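Local coordinates for protein leucine aminopeptidase A1, chloroplastic (Solanum lycopersicum, PDB 5D8N) that removes N-terminal amino acids, preferably leucine, from peptides as a magnesium-dependent homohexameric aminopeptidase, and also has chaperone activity, at residues Ser31-Lys35 with Ile199-Ile203; Tyr121-Gln126 with Ala161-Val166. The protein carries 1 engineered substitution. One frame throughout, in Å; residues are numbered along the deposited sequence. Where two conformers were deposited one is given.

Contact 1: residues Ser31-Lys35 with Ile199-Ile203. With MG (magnesium ion), chain G.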
loop_
_atom_site.group_PDB
_atom_site.type_symbol
_atom_site.label_atom_id
_atom_site.label_comp_id
_atom_site.label_asym_id
_atom_site.label_seq_id
_atom_site.Cartn_x
_atom_site.Cartn_y
_atom_site.Cartn_z
ATOM N N SER A 31 3.016 22.656 -48.544
ATOM C CA SER A 31 3.945 22.947 -49.617
ATOM C C SER A 31 5.101 23.766 -49.058
ATOM O O SER A 31 4.910 24.898 -48.610
ATOM C CB SER A 31 3.222 23.721 -50.732
ATOM O OG SER A 31 4.112 24.045 -51.786
ATOM N N ILE A 32 6.294 23.181 -49.037
ATOM C CA ILE A 32 7.449 23.838 -48.408
ATOM C C ILE A 32 8.495 24.152 -49.468
ATOM O O ILE A 32 8.885 23.293 -50.259
ATOM C CB ILE A 32 8.105 22.932 -47.347
ATOM C CG1 ILE A 32 7.064 22.508 -46.336
ATOM C CG2 ILE A 32 9.263 23.660 -46.683
ATOM C CD1 ILE A 32 7.614 21.639 -45.235
ATOM N N GLY A 33 8.986 25.379 -49.452
ATOM C CA GLY A 33 10.023 25.766 -50.390
ATOM C C GLY A 33 10.926 26.809 -49.793
ATOM O O GLY A 33 10.534 27.546 -48.872
ATOM N N ALA A 34 12.167 26.812 -50.270
ATOM C CA ALA A 34 13.124 27.838 -49.890
ATOM C C ALA A 34 13.136 28.917 -50.973
ATOM O O ALA A 34 13.072 28.570 -52.153
ATOM C CB ALA A 34 14.500 27.226 -49.741
ATOM N N LYS A 35 12.926 30.170 -50.563
ATOM C CA LYS A 35 12.758 31.308 -51.484
ATOM C C LYS A 35 13.836 32.345 -51.225
ATOM O O LYS A 35 14.311 32.472 -50.097
ATOM C CB LYS A 35 11.404 32.016 -51.332
ATOM C CG LYS A 35 10.176 31.133 -51.270
ATOM C CD LYS A 35 9.902 30.464 -52.602
ATOM C CE LYS A 35 8.590 29.697 -52.565
ATOM N NZ LYS A 35 8.440 28.840 -53.775
ATOM N N ILE A 199 19.283 22.751 -51.135
ATOM C CA ILE A 199 18.457 23.070 -49.974
ATOM C C ILE A 199 17.083 22.434 -50.128
ATOM O O ILE A 199 16.590 21.820 -49.188
ATOM C CB ILE A 199 18.340 24.586 -49.726
ATOM C CG1 ILE A 199 17.682 24.827 -48.360
ATOM C CG2 ILE A 199 17.566 25.276 -50.838
ATOM C CD1 ILE A 199 17.762 26.256 -47.875
ATOM N N GLU A 200 16.635 22.294 -51.366
ATOM C CA GLU A 200 15.405 21.572 -51.643
ATOM C C GLU A 200 15.486 20.064 -51.403
ATOM O O GLU A 200 14.522 19.477 -50.885
ATOM C CB GLU A 200 14.878 21.859 -53.047
ATOM C CG GLU A 200 14.443 23.306 -53.255
ATOM C CD GLU A 200 13.300 23.776 -52.356
ATOM O OE1 GLU A 200 12.428 22.965 -51.954
ATOM O OE2 GLU A 200 13.113 25.015 -52.295
ATOM N N ARG A 201 16.629 19.456 -51.719
ATOM C CA ARG A 201 16.868 18.049 -51.391
ATOM C C ARG A 201 16.821 17.825 -49.878
ATOM O O ARG A 201 16.334 16.797 -49.399
ATOM C CB ARG A 201 18.199 17.523 -51.948
ATOM C CG ARG A 201 18.150 17.219 -53.444
ATOM C CD ARG A 201 19.353 16.407 -53.934
ATOM N NE ARG A 201 20.626 17.121 -53.794
ATOM C CZ ARG A 201 21.108 17.984 -54.690
ATOM N NH1 ARG A 201 20.397 18.297 -55.771
ATOM N NH2 ARG A 201 22.256 18.600 -54.455
ATOM N N LYS A 202 17.407 18.747 -49.132
ATOM C CA LYS A 202 17.479 18.585 -47.694
ATOM C C LYS A 202 16.093 18.736 -47.058
ATOM O O LYS A 202 15.734 18.011 -46.130
ATOM C CB LYS A 202 18.441 19.613 -47.113
ATOM C CG LYS A 202 18.874 19.285 -45.689
ATOM C CD LYS A 202 19.914 18.175 -45.614
ATOM C CE LYS A 202 20.129 17.742 -44.166
ATOM N NZ LYS A 202 21.117 16.631 -44.030
ATOM N N ILE A 203 15.301 19.651 -47.592
ATOM C CA ILE A 203 13.947 19.845 -47.136
ATOM C C ILE A 203 13.146 18.581 -47.421
ATOM O O ILE A 203 12.337 18.171 -46.593
ATOM C CB ILE A 203 13.296 21.092 -47.769
ATOM C CG1 ILE A 203 13.911 22.362 -47.174
ATOM C CG2 ILE A 203 11.784 21.107 -47.592
ATOM C CD1 ILE A 203 13.578 23.612 -47.962
HETATM MG MG MG G . 8.342 21.235 -51.336
HETATM O O HOH W 1 6.865 22.441 -52.251
HETATM O O HOH W 2 6.748 20.445 -50.064
HETATM O O HOH W 3 14.635 26.778 -53.691
HETATM O O HOH W 4 7.919 19.946 -53.181
HETATM O O HOH W 5 10.182 22.526 -52.537
HETATM O O HOH W 6 9.642 20.089 -50.658
#

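Contact 2: residues Tyr121-Gln126 with Ala161-Val166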
loop_
_atom_site.group_PDB
_atom_site.type_symbol
_atom_site.label_atom_id
_atom_site.label_comp_id
_atom_site.label_asym_id
_atom_site.label_seq_id
_atom_site.Cartn_x
_atom_site.Cartn_y
_atom_site.Cartn_z
ATOM N N TYR A 121 16.263 24.848 -34.013
ATOM C CA TYR A 121 15.534 25.151 -35.239
ATOM C C TYR A 121 14.275 24.295 -35.384
ATOM O O TYR A 121 13.234 24.830 -35.791
ATOM C CB TYR A 121 16.432 24.986 -36.458
ATOM C CG TYR A 121 17.645 25.878 -36.399
ATOM C CD1 TYR A 121 17.499 27.253 -36.225
ATOM C CD2 TYR A 121 18.912 25.326 -36.245
ATOM C CE1 TYR A 121 18.595 28.088 -36.086
ATOM C CE2 TYR A 121 20.020 26.148 -36.111
ATOM C CZ TYR A 121 19.847 27.523 -36.029
ATOM O OH TYR A 121 20.916 28.367 -35.881
ATOM N N HIS A 122 14.312 23.069 -34.845
ATOM C CA HIS A 122 13.082 22.324 -34.598
ATOM C C HIS A 122 12.094 23.121 -33.751
ATOM O O HIS A 122 10.916 23.219 -34.102
ATOM C CB HIS A 122 13.350 21.021 -33.867
ATOM C CG HIS A 122 14.101 20.031 -34.690
ATOM N ND1 HIS A 122 14.775 18.969 -34.137
ATOM C CD2 HIS A 122 14.212 19.894 -36.027
ATOM C CE1 HIS A 122 15.244 18.194 -35.099
ATOM N NE2 HIS A 122 14.942 18.753 -36.256
ATOM N N SER A 123 12.563 23.685 -32.644
ATOM C CA SER A 123 11.685 24.477 -31.778
ATOM C C SER A 123 11.112 25.681 -32.519
ATOM O O SER A 123 9.973 26.075 -32.278
ATOM C CB SER A 123 12.434 24.944 -30.517
ATOM O OG SER A 123 12.696 23.805 -29.720
ATOM N N LEU A 124 11.986 26.374 -33.246
ATOM C CA LEU A 124 11.566 27.534 -34.013
ATOM C C LEU A 124 10.417 27.121 -34.915
ATOM O O LEU A 124 9.379 27.770 -34.940
ATOM C CB LEU A 124 12.717 28.112 -34.834
ATOM C CG LEU A 124 12.345 29.228 -35.806
ATOM C CD1 LEU A 124 11.710 30.401 -35.077
ATOM C CD2 LEU A 124 13.569 29.718 -36.551
ATOM N N GLY A 125 10.581 26.034 -35.649
ATOM C CA GLY A 125 9.516 25.549 -36.510
ATOM C C GLY A 125 8.241 25.237 -35.734
ATOM O O GLY A 125 7.140 25.502 -36.249
ATOM N N GLN A 126 8.376 24.499 -34.622
ATOM C CA GLN A 126 7.240 24.182 -33.776
ATOM C C GLN A 126 6.529 25.468 -33.358
ATOM O O GLN A 126 5.303 25.514 -33.327
ATOM C CB GLN A 126 7.665 23.399 -32.520
ATOM C CG GLN A 126 8.177 21.990 -32.794
ATOM C CD GLN A 126 8.954 21.349 -31.639
ATOM O OE1 GLN A 126 8.920 21.797 -30.485
ATOM N NE2 GLN A 126 9.715 20.314 -31.973
ATOM N N ALA A 161 15.608 21.625 -40.560
ATOM C CA ALA A 161 15.167 21.520 -39.178
ATOM C C ALA A 161 13.965 22.424 -38.890
ATOM O O ALA A 161 13.022 21.991 -38.231
ATOM C CB ALA A 161 16.305 21.866 -38.223
ATOM N N ILE A 162 13.936 23.616 -39.476
ATOM C CA ILE A 162 12.758 24.483 -39.401
ATOM C C ILE A 162 11.544 23.790 -40.031
ATOM O O ILE A 162 10.458 23.748 -39.437
ATOM C CB ILE A 162 13.008 25.825 -40.088
ATOM C CG1 ILE A 162 13.931 26.709 -39.241
ATOM C CG2 ILE A 162 11.707 26.567 -40.373
ATOM C CD1 ILE A 162 14.558 27.869 -40.008
ATOM N N ALA A 163 11.753 23.198 -41.210
ATOM C CA ALA A 163 10.707 22.491 -41.917
ATOM C C ALA A 163 10.155 21.368 -41.058
ATOM O O ALA A 163 8.948 21.187 -40.980
ATOM C CB ALA A 163 11.233 21.935 -43.242
ATOM N N THR A 164 11.047 20.583 -40.467
ATOM C CA THR A 164 10.674 19.479 -39.582
ATOM C C THR A 164 9.801 20.003 -38.436
ATOM O O THR A 164 8.718 19.467 -38.155
ATOM C CB THR A 164 11.942 18.803 -39.025
ATOM O OG1 THR A 164 12.672 18.172 -40.092
ATOM C CG2 THR A 164 11.604 17.816 -37.976
ATOM N N GLY A 165 10.219 21.100 -37.825
ATOM C CA GLY A 165 9.455 21.652 -36.693
ATOM C C GLY A 165 8.056 22.092 -37.102
ATOM O O GLY A 165 7.086 21.899 -36.379
ATOM N N VAL A 166 7.949 22.694 -38.280
ATOM C CA VAL A 166 6.637 23.147 -38.763
ATOM C C VAL A 166 5.725 21.935 -39.057
ATOM O O VAL A 166 4.557 21.971 -38.728
ATOM C CB VAL A 166 6.768 24.029 -40.002
ATOM C CG1 VAL A 166 5.397 24.334 -40.595
ATOM C CG2 VAL A 166 7.484 25.317 -39.634
#

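Contact 1: residues Ser31-Lys35 with Ile199-Ile203
I32 and I203 meet through their CG2 methyls, 3.7 Å from CG2 to CG2, the two branched side chains slanting across each other between strand 31-35 and helix 197-221. Both carry CG2 anti to the backbone N, which turns this short branch of each toward the other; the longer branch of I203 runs on to A34. Two residues along the strand from I32, on the same face, A34 offers a single methyl: its CB lies 3.8 Å from CG2 of I199 and 4.1 Å from CD1 of I203. A single methyl suits this place, because I199 and I203, one helical turn apart, both come up against it. At the edge, E200 bends at chi2 (-62°), turning its carboxylate back to the strand. Its OE2 accepts a nearly straight hydrogen bond from A34 N, 2.9 Å and 169°, on the syn side though tilted from the carboxylate plane. A water donates to both this OE2 and A34 O. An alanine in place of E200 would probably leave the A34 amide without this acceptor and the bridging water without one of its two anchors. Beyond the carboxylate, I32 O binds a magnesium ion at 2.4 Å; five waters complete the six ligands, and one of them also accepts from I32 N. Strand 31-35 pairs with strand 187-191. The arrangement is that of a helix packed on a mixed sheet in an alpha/beta fold, here helix 197-221 against the outermost strand, within this chain, of the N-terminal region's six-stranded sheet, whose family belongs to the macro clan.

Contact 2: residues Tyr121-Gln126 with Ala161-Val166
The H122 imidazole is the flat group that reaches across, and it meets helix 161-166 with its CD2 side. A161 O lies in the ring plane at that edge, 3.3 Å from CD2, where a polarised ring C-H suits a carbonyl oxygen. CB of A161 is also near CD2, and CG2 of T164 approaches the ring obliquely at 3.9 Å from CD2; the T164 hydroxyl bonds back to S160 O in its own helix. Y121 takes part through CB, 3.6 Å from CB of A161, while its phenol ring leads away. Farther along, L124 and I162 lie side by side, CD2 to CD1, and both also pack on V142 of strand 139-144. The middle belongs to G125 and G165, whose CA atoms are just 3.9 Å apart, bringing the short helix axes to 6.4 Å at an angle of 43°. Glycine suits both positions, since a CB on either would run into the opposite backbone. Chain thus touches chain: G165 CA makes a bent CA-H...O contact with H122 O, 3.4 Å from carbon to oxygen, and G125 CA a similar one with I162 O, while CG2 of V166 rests on G125 O. These carbonyls of H122 and I162 already accept backbone hydrogen bonds within their own helices, from Q126 N and V166 N. Cohesion across the glycine crossing therefore comes from close van der Waals and CA-H...O contacts, with conventional polar bonding kept inside each helix.

Both contacts are largely buried and belong to the same alpha/beta region, their centres about 13 Å apart, and they meet where CD1 of I32 packs on CB of A163, 4.1 Å away. They share no element, yet helix 152-170 joins them: one side receives helix 119-134 in contact 2, while other residues of the same helix touch contact 1, V167 at I32 and I156, N157 and S160 at K202, and T164 touches helix 197-221. Contact 2, between two helices, brings backbone against backbone at its centre, a closeness that glycines at the crossing allow. Contact 1 lies at the outermost strand within this chain, where a small isoleucine-alanine core gives way to a carboxylate, waters and a magnesium ion.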